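Local coordinates for response regulator CheY-like protein (PDB 3SNK) that forms the receiver-like, CheY-type domain of a probable pilus assembly protein, whose remaining part is probably an ATP-binding P-loop ATPase, at residues I91-E96 against K116-K121. Residues are numbered along the deposited sequence; the frame is centred on the assembly and turned at random.
Sequences IAVSDE and KPLDGK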
ATOM      1  N   ILE A  91      -2.764  -0.114  -3.175  1.00 37.48           N
ATOM      2  CA  ILE A  91      -1.804  -0.750  -4.084  1.00 39.33           C
ATOM      3  C   ILE A  91      -1.114  -1.800  -3.263  1.00 44.91           C
ATOM      4  O   ILE A  91      -0.515  -1.470  -2.234  1.00 44.26           O
ATOM      5  CB  ILE A  91      -0.845   0.240  -4.791  1.00 42.19           C
ATOM      6  CG1 ILE A  91      -1.646   1.164  -5.725  1.00 43.28           C
ATOM      7  CG2 ILE A  91       0.239  -0.523  -5.586  1.00 45.11           C
ATOM      8  CD1 ILE A  91      -0.924   2.473  -6.112  1.00 54.40           C
ATOM      9  N   ALA A  92      -1.257  -3.068  -3.669  1.00 41.90           N
ATOM     10  CA  ALA A  92      -0.628  -4.154  -2.919  1.00 41.71           C
ATOM     11  C   ALA A  92       0.655  -4.583  -3.597  1.00 47.28           C
ATOM     12  O   ALA A  92       0.701  -4.748  -4.814  1.00 46.86           O
ATOM     13  CB  ALA A  92      -1.576  -5.330  -2.784  1.00 42.25           C
ATOM     14  N   VAL A  93       1.715  -4.725  -2.790  1.00 45.18           N
ATOM     15  CA  VAL A  93       3.016  -5.191  -3.234  1.00 46.93           C
ATOM     16  C   VAL A  93       3.307  -6.436  -2.419  1.00 53.53           C
ATOM     17  O   VAL A  93       3.220  -6.426  -1.184  1.00 51.82           O
ATOM     18  CB  VAL A  93       4.153  -4.128  -3.132  1.00 50.39           C
ATOM     19  CG1 VAL A  93       5.441  -4.634  -3.786  1.00 52.16           C
ATOM     20  CG2 VAL A  93       3.724  -2.801  -3.748  1.00 48.95           C
ATOM     21  N   SER A  94       3.629  -7.520  -3.106  1.00 52.72           N
ATOM     22  CA  SER A  94       3.963  -8.749  -2.415  1.00 54.53           C
ATOM     23  C   SER A  94       4.899  -9.582  -3.242  1.00 60.43           C
ATOM     24  O   SER A  94       5.064  -9.346  -4.442  1.00 60.44           O
ATOM     25  CB  SER A  94       2.692  -9.548  -2.114  1.00 57.90           C
ATOM     26  OG  SER A  94       2.212 -10.211  -3.274  1.00 63.78           O
ATOM     27  N   ASP A  95       5.464 -10.610  -2.609  1.00 59.34           N
ATOM     28  CA  ASP A  95       6.217 -11.657  -3.295  1.00 61.90           C
ATOM     29  C   ASP A  95       5.127 -12.654  -3.729  1.00 62.43           C
ATOM     30  O   ASP A  95       3.952 -12.284  -3.688  1.00 58.03           O
ATOM     31  CB  ASP A  95       7.281 -12.254  -2.357  1.00 67.31           C
ATOM     32  CG  ASP A  95       8.411 -11.290  -2.043  1.00 82.59           C
ATOM     33  OD1 ASP A  95       9.210 -10.984  -2.969  1.00 86.75           O
ATOM     34  OD2 ASP A  95       8.506 -10.844  -0.874  1.00 86.21           O
ATOM     35  N   GLU A  96       5.463 -13.881  -4.110  1.00 61.04           N
ATOM     36  CA  GLU A  96       4.419 -14.840  -4.496  1.00 62.37           C
ATOM     37  C   GLU A  96       3.597 -15.239  -3.282  1.00 64.07           C
ATOM     38  O   GLU A  96       4.130 -15.347  -2.173  1.00 63.56           O
ATOM     39  CB  GLU A  96       5.022 -16.094  -5.167  1.00 69.18           C
ATOM     40  CG  GLU A  96       4.048 -16.768  -6.123  1.00 86.91           C
ATOM     41  CD  GLU A  96       4.192 -18.273  -6.258  1.00119.66           C
ATOM     42  OE1 GLU A  96       5.274 -18.735  -6.690  1.00118.24           O
ATOM     43  OE2 GLU A  96       3.207 -18.988  -5.961  1.00119.30           O
ATOM     44  N   LYS A 116       7.336  -7.951  -6.331  1.00 72.73           N
ATOM     45  CA  LYS A 116       8.697  -7.525  -5.988  1.00 74.97           C
ATOM     46  C   LYS A 116       9.771  -8.304  -6.782  1.00 84.86           C
ATOM     47  O   LYS A 116       9.640  -9.525  -6.918  1.00 86.48           O
ATOM     48  CB  LYS A 116       8.947  -7.705  -4.490  1.00 78.51           C
ATOM     49  CG  LYS A 116       8.823  -6.433  -3.673  1.00 90.48           C
ATOM     50  CD  LYS A 116       9.167  -6.710  -2.215  1.00 93.78           C
ATOM     51  CE  LYS A 116       9.053  -5.496  -1.332  1.00 88.11           C
ATOM     52  NZ  LYS A 116       9.394  -5.830   0.070  1.00 88.15           N
ATOM     53  N   PRO A 117      10.853  -7.653  -7.288  1.00 84.82           N
ATOM     54  CA  PRO A 117      11.175  -6.212  -7.215  1.00 83.87           C
ATOM     55  C   PRO A 117      10.339  -5.406  -8.204  1.00 89.04           C
ATOM     56  O   PRO A 117      10.261  -5.770  -9.383  1.00 88.95           O
ATOM     57  CB  PRO A 117      12.678  -6.176  -7.547  1.00 87.97           C
ATOM     58  CG  PRO A 117      12.901  -7.350  -8.450  1.00 94.36           C
ATOM     59  CD  PRO A 117      11.893  -8.403  -8.035  1.00 89.85           C
ATOM     60  N   LEU A 118       9.664  -4.345  -7.728  1.00 87.60           N
ATOM     61  CA  LEU A 118       8.832  -3.575  -8.653  1.00 87.93           C
ATOM     62  C   LEU A 118       9.677  -2.623  -9.471  1.00 93.64           C
ATOM     63  O   LEU A 118      10.631  -2.041  -8.953  1.00 93.66           O
ATOM     64  CB  LEU A 118       7.645  -2.829  -7.991  1.00 85.76           C
ATOM     65  CG  LEU A 118       7.839  -1.980  -6.716  1.00 89.99           C
ATOM     66  CD1 LEU A 118       8.525  -0.641  -7.000  1.00 91.00           C
ATOM     67  CD2 LEU A 118       6.492  -1.649  -6.116  1.00 90.87           C
ATOM     68  N   ASP A 119       9.345  -2.499 -10.764  1.00 91.88           N
ATOM     69  CA  ASP A 119      10.022  -1.563 -11.654  1.00 93.57           C
ATOM     70  C   ASP A 119       9.403  -0.177 -11.432  1.00 94.89           C
ATOM     71  O   ASP A 119       8.292  -0.072 -10.882  1.00 92.85           O
ATOM     72  CB  ASP A 119       9.948  -2.013 -13.136  1.00 98.44           C
ATOM     73  CG  ASP A 119       8.559  -2.366 -13.645  1.00111.26           C
ATOM     74  OD1 ASP A 119       7.929  -3.284 -13.069  1.00112.28           O
ATOM     75  OD2 ASP A 119       8.127  -1.766 -14.655  1.00116.69           O
ATOM     76  N   GLY A 120      10.151   0.861 -11.800  1.00 91.20           N
ATOM     77  CA  GLY A 120       9.741   2.254 -11.657  1.00 88.99           C
ATOM     78  C   GLY A 120       8.404   2.553 -12.297  1.00 88.58           C
ATOM     79  O   GLY A 120       7.474   3.001 -11.614  1.00 86.22           O
ATOM     80  N   LYS A 121       8.291   2.232 -13.602  1.00 83.51           N
ATOM     81  CA  LYS A 121       7.116   2.448 -14.445  1.00 82.69           C
ATOM     82  C   LYS A 121       5.819   1.854 -13.861  1.00 81.49           C
ATOM     83  O   LYS A 121       4.799   2.540 -13.870  1.00 79.71           O
ATOM     84  CB  LYS A 121       7.354   1.876 -15.849  1.00 88.25           C
TER
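Where strand 90-94 ends, Lys116 N donates a hydrogen bond to Ser94 O (3.3 Å, N-H...O angle 158°), and the two segments come closest at Asp95 and Lys116, whose CA atoms are 5.5 Å apart. Beside this bond, Val93 meets residues 116-121 with both methyls. Its CG1, anti to the backbone N (chi1 -173°), touches Lys116 CG at 3.8 Å, while CG2 packs on Leu118 CD2, also at 3.8 Å; the valine crosses both partners at about a right angle. Phe26 of helix 24-36 touches Val93, Lys116 and Leu118 alike and adds an aromatic side to this apolar patch. Asp95 leans over the start of the lysine, its OD1 3.6 Å from Lys116 CB. Beyond CG the lysine chain is fully extended, which carries NZ away from Val93 to salt bridges with Asp23 and Asp66; Asp95 OD2 stays 5.2 Å from NZ, so any attraction there is probably only long-range. On the strand side, Ser94 turns its OG onto Asp95 O (2.7 Å), in the plane of that carbonyl, just past the strand. The peptide bond between Lys116 and Pro117 is cis, and the chain then runs through Leu118 to Asp119, the N-cap of helix 120-129. A cis Lys-Pro pair after the last strand, its lysine reaching two aspartates at the C-terminal edge of a five-stranded parallel sheet of order 2-1-3-4-5, is as in CheY-like receiver domains, where the corresponding lysine faces the acidic pocket that takes up the phosphoryl group; Ser94 probably stands where receivers carry their Thr/Ser.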